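PDB 2A0B: HPT domain, which relays phosphoryl groups, as the histidine-containing phosphotransfer domain of the sensor kinase ArcB, in the phosphorelay that activates ArcA for anaerobic repression of the arc modulon. Local coordinates for residues Ala10-Pro15 with Lys116-Lys121; Ala34-Met39 with His110-Leu115. All coordinates share one frame; numbering follows the deposited sequence.

Contact 1 (Ala10-Pro15 with Lys116-Lys121); sequences ALLDIP and KAWVAK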
ATOM      1  N   ALA A  10      -4.473  -8.551  -9.673  1.00 33.02           N
ATOM      2  CA  ALA A  10      -4.183  -8.893  -8.304  1.00 31.98           C
ATOM      3  C   ALA A  10      -3.693  -7.724  -7.484  1.00 29.44           C
ATOM      4  O   ALA A  10      -4.050  -7.601  -6.313  1.00 32.41           O
ATOM      5  CB  ALA A  10      -3.145 -10.023  -8.312  1.00 34.31           C
ATOM      6  N   LEU A  11      -2.887  -6.824  -8.028  1.00 21.40           N
ATOM      7  CA  LEU A  11      -2.235  -5.814  -7.254  1.00 19.19           C
ATOM      8  C   LEU A  11      -3.070  -4.446  -7.314  1.00 16.18           C
ATOM      9  O   LEU A  11      -2.744  -3.710  -6.442  1.00 19.78           O
ATOM     10  CB  LEU A  11      -0.818  -5.514  -7.762  1.00 20.43           C
ATOM     11  CG  LEU A  11       0.154  -6.779  -7.705  1.00 21.09           C
ATOM     12  CD1 LEU A  11       1.469  -6.367  -8.296  1.00 23.64           C
ATOM     13  CD2 LEU A  11       0.303  -7.114  -6.220  1.00 23.11           C
ATOM     14  N   LEU A  12      -3.825  -4.388  -8.379  1.00 17.62           N
ATOM     15  CA  LEU A  12      -4.470  -3.005  -8.449  1.00 19.02           C
ATOM     16  C   LEU A  12      -5.951  -3.140  -8.316  1.00 19.93           C
ATOM     17  O   LEU A  12      -6.594  -4.131  -8.586  1.00 21.58           O
ATOM     18  CB  LEU A  12      -4.234  -2.489  -9.888  1.00 19.82           C
ATOM     19  CG  LEU A  12      -2.757  -2.432 -10.333  1.00 21.31           C
ATOM     20  CD1 LEU A  12      -2.693  -1.940 -11.784  1.00 20.59           C
ATOM     21  CD2 LEU A  12      -1.951  -1.635  -9.347  1.00 21.13           C
ATOM     22  N   ASP A  13      -6.607  -1.979  -7.979  1.00 19.09           N
ATOM     23  CA  ASP A  13      -8.062  -1.967  -7.999  1.00 19.30           C
ATOM     24  C   ASP A  13      -8.525  -1.439  -9.370  1.00 20.90           C
ATOM     25  O   ASP A  13      -8.635  -0.181  -9.523  1.00 19.75           O
ATOM     26  CB  ASP A  13      -8.571  -1.057  -6.887  1.00 19.84           C
ATOM     27  CG  ASP A  13     -10.087  -1.074  -6.750  1.00 20.62           C
ATOM     28  OD1 ASP A  13     -10.838  -1.538  -7.587  1.00 23.40           O
ATOM     29  OD2 ASP A  13     -10.439  -0.625  -5.621  1.00 27.41           O
ATOM     30  N   ILE A  14      -8.638  -2.279 -10.353  1.00 19.58           N
ATOM     31  CA  ILE A  14      -8.926  -1.891 -11.736  1.00 19.78           C
ATOM     32  C   ILE A  14     -10.270  -1.193 -11.899  1.00 20.80           C
ATOM     33  O   ILE A  14     -10.225  -0.101 -12.515  1.00 22.93           O
ATOM     34  CB  ILE A  14      -8.787  -3.053 -12.734  0.50 22.10           C
ATOM     35  CG1 ILE A  14      -7.390  -3.650 -12.512  0.50 22.58           C
ATOM     36  CG2 ILE A  14      -8.936  -2.505 -14.156  0.50 21.88           C
ATOM     37  CD1 ILE A  14      -6.259  -2.709 -12.802  0.50 22.43           C
ATOM     38  N   PRO A  15     -11.329  -1.643 -11.306  1.00 22.13           N
ATOM     39  CA  PRO A  15     -12.635  -0.934 -11.417  1.00 22.79           C
ATOM     40  C   PRO A  15     -12.475   0.499 -10.891  1.00 24.33           C
ATOM     41  O   PRO A  15     -13.002   1.428 -11.568  1.00 25.21           O
ATOM     42  CB  PRO A  15     -13.583  -1.722 -10.549  1.00 26.78           C
ATOM     43  CG  PRO A  15     -13.055  -3.151 -10.765  1.00 25.90           C
ATOM     44  CD  PRO A  15     -11.561  -2.937 -10.615  1.00 24.39           C
ATOM     45  N   LYS A 116       2.265   2.171 -12.513  1.00 19.23           N
ATOM     46  CA  LYS A 116       2.747   3.147 -13.536  1.00 22.26           C
ATOM     47  C   LYS A 116       2.539   2.585 -14.910  1.00 23.01           C
ATOM     48  O   LYS A 116       2.087   3.229 -15.866  1.00 22.72           O
ATOM     49  CB  LYS A 116       4.194   3.528 -13.357  1.00 21.48           C
ATOM     50  CG  LYS A 116       4.444   4.503 -12.243  1.00 23.37           C
ATOM     51  CD  LYS A 116       5.889   4.780 -11.972  1.00 25.69           C
ATOM     52  CE  LYS A 116       6.139   5.835 -10.924  1.00 28.16           C
ATOM     53  NZ  LYS A 116       7.600   5.965 -10.608  1.00 30.67           N
ATOM     54  N   ALA A 117       2.883   1.294 -15.133  1.00 21.19           N
ATOM     55  CA  ALA A 117       2.726   0.699 -16.434  1.00 22.31           C
ATOM     56  C   ALA A 117       1.297   0.607 -16.880  1.00 24.58           C
ATOM     57  O   ALA A 117       0.966   0.819 -18.039  1.00 26.54           O
ATOM     58  CB  ALA A 117       3.422  -0.686 -16.386  1.00 23.49           C
ATOM     59  N   TRP A 118       0.365   0.309 -15.972  1.00 22.02           N
ATOM     60  CA  TRP A 118      -1.042   0.166 -16.269  1.00 21.91           C
ATOM     61  C   TRP A 118      -1.590   1.558 -16.684  1.00 20.90           C
ATOM     62  O   TRP A 118      -2.345   1.535 -17.669  1.00 24.87           O
ATOM     63  CB  TRP A 118      -1.777  -0.329 -14.995  1.00 22.91           C
ATOM     64  CG  TRP A 118      -3.216  -0.614 -15.315  1.00 25.20           C
ATOM     65  CD1 TRP A 118      -3.765  -1.749 -15.808  1.00 25.80           C
ATOM     66  CD2 TRP A 118      -4.298   0.348 -15.224  1.00 25.52           C
ATOM     67  NE1 TRP A 118      -5.124  -1.584 -16.034  1.00 28.61           N
ATOM     68  CE2 TRP A 118      -5.445  -0.295 -15.662  1.00 26.44           C
ATOM     69  CE3 TRP A 118      -4.331   1.687 -14.803  1.00 26.67           C
ATOM     70  CZ2 TRP A 118      -6.707   0.317 -15.718  1.00 27.36           C
ATOM     71  CZ3 TRP A 118      -5.586   2.325 -14.864  1.00 27.23           C
ATOM     72  CH2 TRP A 118      -6.703   1.632 -15.280  1.00 25.73           C
ATOM     73  N   VAL A 119      -1.139   2.569 -15.983  1.00 22.02           N
ATOM     74  CA  VAL A 119      -1.710   3.896 -16.321  1.00 25.14           C
ATOM     75  C   VAL A 119      -1.186   4.314 -17.702  1.00 28.60           C
ATOM     76  O   VAL A 119      -1.965   4.908 -18.499  1.00 29.77           O
ATOM     77  CB  VAL A 119      -1.362   4.970 -15.311  1.00 24.82           C
ATOM     78  CG1 VAL A 119      -1.870   6.363 -15.763  1.00 28.40           C
ATOM     79  CG2 VAL A 119      -1.964   4.765 -13.931  1.00 26.51           C
ATOM     80  N   ALA A 120       0.065   3.996 -17.964  1.00 28.24           N
ATOM     81  CA  ALA A 120       0.655   4.287 -19.283  1.00 31.66           C
ATOM     82  C   ALA A 120      -0.101   3.595 -20.396  1.00 33.77           C
ATOM     83  O   ALA A 120      -0.377   4.225 -21.444  1.00 35.27           O
ATOM     84  CB  ALA A 120       2.117   3.875 -19.336  1.00 31.70           C
ATOM     85  N   LYS A 121      -0.509   2.353 -20.265  1.00 33.52           N
ATOM     86  CA  LYS A 121      -1.227   1.591 -21.257  1.00 36.48           C
ATOM     87  C   LYS A 121      -2.694   1.977 -21.397  1.00 38.65           C
ATOM     88  O   LYS A 121      -3.267   1.965 -22.494  1.00 39.96           O
ATOM     89  CB  LYS A 121      -1.126   0.100 -20.930  1.00 37.95           C
ATOM     90  CG  LYS A 121      -1.885  -0.816 -21.873  1.00 41.70           C
ATOM     91  CD  LYS A 121      -1.134  -2.126 -22.111  1.00 44.14           C
ATOM     92  CE  LYS A 121      -1.321  -2.579 -23.555  1.00 45.79           C
ATOM     93  NZ  LYS A 121      -0.046  -2.413 -24.323  1.00 46.99           N
TER

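Contact 2 (Ala34-Met39 with His110-Leu115); sequences AVFEKM and HDVEVL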
ATOM      1  N   ALA A  34       3.305   9.834  -7.304  1.00 22.37           N
ATOM      2  CA  ALA A  34       4.599  10.418  -7.039  1.00 22.45           C
ATOM      3  C   ALA A  34       4.740  10.789  -5.584  1.00 23.66           C
ATOM      4  O   ALA A  34       5.786  10.637  -4.947  1.00 25.42           O
ATOM      5  CB  ALA A  34       4.837  11.639  -7.940  1.00 24.06           C
ATOM      6  N   VAL A  35       3.642  11.280  -4.945  1.00 21.98           N
ATOM      7  CA  VAL A  35       3.667  11.586  -3.559  1.00 21.33           C
ATOM      8  C   VAL A  35       3.761  10.261  -2.709  1.00 20.39           C
ATOM      9  O   VAL A  35       4.554  10.262  -1.782  1.00 22.84           O
ATOM     10  CB  VAL A  35       2.413  12.362  -3.064  1.00 23.62           C
ATOM     11  CG1 VAL A  35       2.375  12.517  -1.561  1.00 22.18           C
ATOM     12  CG2 VAL A  35       2.539  13.738  -3.741  1.00 24.77           C
ATOM     13  N   PHE A  36       3.044   9.287  -3.153  1.00 20.28           N
ATOM     14  CA  PHE A  36       3.088   7.962  -2.422  1.00 20.15           C
ATOM     15  C   PHE A  36       4.529   7.453  -2.460  1.00 21.00           C
ATOM     16  O   PHE A  36       4.998   7.020  -1.379  1.00 22.01           O
ATOM     17  CB  PHE A  36       2.135   7.014  -3.089  1.00 21.07           C
ATOM     18  CG  PHE A  36       2.050   5.640  -2.433  1.00 22.75           C
ATOM     19  CD1 PHE A  36       1.230   5.453  -1.346  1.00 23.87           C
ATOM     20  CD2 PHE A  36       2.781   4.608  -2.983  1.00 23.51           C
ATOM     21  CE1 PHE A  36       1.163   4.158  -0.785  1.00 24.66           C
ATOM     22  CE2 PHE A  36       2.740   3.334  -2.397  1.00 22.41           C
ATOM     23  CZ  PHE A  36       1.913   3.124  -1.326  1.00 23.56           C
ATOM     24  N   GLU A  37       5.140   7.492  -3.644  1.00 20.35           N
ATOM     25  CA  GLU A  37       6.545   6.983  -3.670  1.00 23.99           C
ATOM     26  C   GLU A  37       7.501   7.711  -2.790  1.00 24.98           C
ATOM     27  O   GLU A  37       8.496   7.200  -2.250  1.00 25.92           O
ATOM     28  CB  GLU A  37       7.099   7.138  -5.094  1.00 27.62           C
ATOM     29  CG  GLU A  37       6.564   6.240  -6.170  1.00 34.29           C
ATOM     30  CD  GLU A  37       7.411   6.556  -7.418  1.00 36.03           C
ATOM     31  OE1 GLU A  37       8.544   6.088  -7.484  1.00 38.80           O
ATOM     32  OE2 GLU A  37       6.969   7.351  -8.246  1.00 40.76           O
ATOM     33  N   LYS A  38       7.349   9.060  -2.580  1.00 21.51           N
ATOM     34  CA  LYS A  38       8.259   9.766  -1.718  1.00 24.56           C
ATOM     35  C   LYS A  38       8.012   9.508  -0.230  1.00 20.68           C
ATOM     36  O   LYS A  38       8.935   9.717   0.535  1.00 21.75           O
ATOM     37  CB  LYS A  38       8.268  11.271  -2.018  1.00 29.79           C
ATOM     38  CG  LYS A  38       7.444  12.228  -1.226  1.00 35.64           C
ATOM     39  CD  LYS A  38       7.888  13.673  -1.513  1.00 38.08           C
ATOM     40  CE  LYS A  38       6.792  14.437  -2.238  1.00 40.71           C
ATOM     41  NZ  LYS A  38       7.293  15.821  -2.541  1.00 42.03           N
ATOM     42  N   MET A  39       6.756   9.122   0.116  1.00 20.42           N
ATOM     43  CA  MET A  39       6.490   8.961   1.535  1.00 21.54           C
ATOM     44  C   MET A  39       6.718   7.512   2.036  1.00 20.89           C
ATOM     45  O   MET A  39       7.008   7.344   3.216  1.00 23.14           O
ATOM     46  CB  MET A  39       5.023   9.272   1.860  1.00 22.02           C
ATOM     47  CG  MET A  39       4.632  10.704   1.413  1.00 24.16           C
ATOM     48  SD  MET A  39       5.605  12.013   2.136  1.00 26.86           S
ATOM     49  CE  MET A  39       5.286  11.842   3.854  1.00 26.20           C
ATOM     50  N   HIS A 110       7.859  -2.443  -6.517  1.00 16.87           N
ATOM     51  CA  HIS A 110       7.338  -3.188  -7.615  1.00 17.14           C
ATOM     52  C   HIS A 110       5.879  -2.943  -7.940  1.00 18.52           C
ATOM     53  O   HIS A 110       5.413  -2.848  -9.052  1.00 19.73           O
ATOM     54  CB  HIS A 110       7.630  -4.725  -7.390  1.00 19.25           C
ATOM     55  CG  HIS A 110       6.906  -5.632  -8.300  1.00 21.53           C
ATOM     56  ND1 HIS A 110       7.311  -5.861  -9.598  1.00 24.86           N
ATOM     57  CD2 HIS A 110       5.790  -6.412  -8.208  1.00 23.80           C
ATOM     58  CE1 HIS A 110       6.510  -6.681 -10.221  1.00 24.05           C
ATOM     59  NE2 HIS A 110       5.561  -7.056  -9.397  1.00 25.87           N
ATOM     60  N   ASP A 111       5.043  -2.877  -6.847  1.00 17.37           N
ATOM     61  CA  ASP A 111       3.634  -2.599  -7.015  1.00 17.41           C
ATOM     62  C   ASP A 111       3.502  -1.130  -7.632  1.00 16.06           C
ATOM     63  O   ASP A 111       2.636  -1.134  -8.514  1.00 17.85           O
ATOM     64  CB  ASP A 111       2.953  -2.570  -5.643  1.00 17.85           C
ATOM     65  CG  ASP A 111       2.611  -3.911  -5.018  1.00 23.78           C
ATOM     66  OD1 ASP A 111       3.572  -4.754  -5.073  1.00 24.69           O
ATOM     67  OD2 ASP A 111       1.534  -4.287  -4.560  1.00 22.63           O
ATOM     68  N   VAL A 112       4.354  -0.272  -7.200  1.00 15.74           N
ATOM     69  CA  VAL A 112       4.217   1.109  -7.865  1.00 16.61           C
ATOM     70  C   VAL A 112       4.581   1.025  -9.324  1.00 19.65           C
ATOM     71  O   VAL A 112       3.917   1.575 -10.223  1.00 18.51           O
ATOM     72  CB  VAL A 112       5.109   2.061  -7.123  1.00 16.86           C
ATOM     73  CG1 VAL A 112       5.436   3.350  -7.911  1.00 21.98           C
ATOM     74  CG2 VAL A 112       4.582   2.399  -5.713  1.00 20.01           C
ATOM     75  N   GLU A 113       5.653   0.210  -9.675  1.00 17.58           N
ATOM     76  CA  GLU A 113       5.957   0.105 -11.106  1.00 17.32           C
ATOM     77  C   GLU A 113       4.893  -0.511 -11.929  1.00 16.85           C
ATOM     78  O   GLU A 113       4.631  -0.249 -13.113  1.00 18.91           O
ATOM     79  CB  GLU A 113       7.259  -0.785 -11.241  1.00 18.96           C
ATOM     80  CG  GLU A 113       8.446  -0.072 -10.692  1.00 20.37           C
ATOM     81  CD  GLU A 113       9.705  -0.926 -10.513  1.00 24.67           C
ATOM     82  OE1 GLU A 113       9.578  -2.159 -10.563  1.00 29.21           O
ATOM     83  OE2 GLU A 113      10.762  -0.341 -10.318  1.00 30.19           O
ATOM     84  N   VAL A 114       4.103  -1.519 -11.456  1.00 16.87           N
ATOM     85  CA  VAL A 114       2.989  -2.144 -12.067  1.00 18.13           C
ATOM     86  C   VAL A 114       1.831  -1.081 -12.287  1.00 17.21           C
ATOM     87  O   VAL A 114       1.306  -1.145 -13.363  1.00 19.31           O
ATOM     88  CB  VAL A 114       2.454  -3.339 -11.241  1.00 19.45           C
ATOM     89  CG1 VAL A 114       1.183  -3.892 -11.802  1.00 21.12           C
ATOM     90  CG2 VAL A 114       3.548  -4.456 -11.360  1.00 20.97           C
ATOM     91  N   LEU A 115       1.631  -0.264 -11.296  1.00 16.81           N
ATOM     92  CA  LEU A 115       0.537   0.772 -11.521  1.00 18.19           C
ATOM     93  C   LEU A 115       1.018   1.775 -12.549  1.00 19.40           C
ATOM     94  O   LEU A 115       0.196   2.069 -13.439  1.00 20.94           O
ATOM     95  CB  LEU A 115       0.247   1.349 -10.151  1.00 18.65           C
ATOM     96  CG  LEU A 115      -0.717   2.606 -10.236  1.00 20.94           C
ATOM     97  CD1 LEU A 115      -1.962   2.149 -10.856  1.00 20.51           C
ATOM     98  CD2 LEU A 115      -0.806   3.159  -8.813  1.00 23.19           C
TER

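Contact 1 (Ala10-Pro15 with Lys116-Lys121)
The carbonyl O of L12, whose side chain packs on W118, is approached by two donors: R76 NE, from the start of helix 76-85, hydrogen-bonds to it, and I14 N adds a weak bond of 3.3 Å. These bonds, with backbone hydrogen bonding between D13 and G74, help hold the turn just after helix 7-11, and D13 completes it as the N-cap of helix 14-23, its OD1 reaching M16 N in a weak hydrogen bond. From this turn, L12 and I14 both bring apolar carbons to the indole of W118. The methyl I14 CD1 sits over one face, 3.9 Å from the centroid of the five-membered ring and 24° off its normal, a CH-pi contact. It is shifted toward the rim, and I14 CD1 comes within 3.6 Å of W118 NE1. I14 CG2, the other branch, reaches the six-membered ring, 3.9 Å from W118 CZ2. I14 is modelled in two conformers, so its packing on the indole holds for one of them and is less certain for the other. L12 meets the tryptophan closer to its root, with L12 CD1 3.7 Å from W118 CB. In a domain built round a four-helix bundle, these contacts tie the turn between helices 7-11 and 14-23, and the start of the latter, to the C-terminal part of helix 93-122. W118 CG is anti to the backbone N (chi1 -174°), which carries the indole off its own helix toward L12 and I14. There it also touches L17, E18 and L21 of helix 14-23, while V119 CG2 lies at the indole edge, in its plane.

Contact 2 (Ala34-Met39 with His110-Leu115)
The F36 ring presents its edge to V112: CG2 of the valine lies near the ring plane, 3.9 Å from F36 CE2 and equally close to F36 CD2, so the methyl straddles one side of the hexagon. Other contacts to the ring come from A69 and A70 of helix 56-72, and from L75 and L78. With chi1 at -179°, the ring extends opposite the backbone N and inward toward the other helices. The second methyl of V112 serves the next residue. V112 CG1 rests against the aliphatic part of E37, 3.6 Å from E37 CG, and also touches E37 CD at the base of the carboxylate. The two methyls thus divide the work, one against an aromatic edge and one across the aliphatic stem of E37, whose carboxylate turns elsewhere: E37 OE2 makes a salt bridge to K116 NZ, one helical turn beyond V112. Replacing V112 with an alanine would remove both methyls and would probably open a gap beside the F36 edge, leaving the E37 stem without its apolar support. With E37 and V112 the nearest pair of CA atoms, 7.6 Å apart, this is a close, buried meeting of helix 26-52 and helix 93-122 within the four-helix bundle, with helices 56-72 and 76-85 contributing the neighbours on the F36 side.

Overall arrangement
From the N terminus, the chain runs through helix 7-11 and the turn into helix 14-23, which supplies the first half of contact 1, its second half lying about a hundred residues later. Helix 26-52 follows and supplies the first half of contact 2. Helices 56-72 and 76-85 then pass before helix 93-122 closes both loops, first contact 2 at 110-115, then contact 1 at 116-121. Contact 2 is therefore nested inside the loop of contact 1. They join through the K116-E37 salt bridge and through packing of L12 CD2, 3.8 Å from L115 CB. Contact 2 ties two long helices within the bundle, while contact 1 fastens the 7-11/14-23 turn onto helix 93-122.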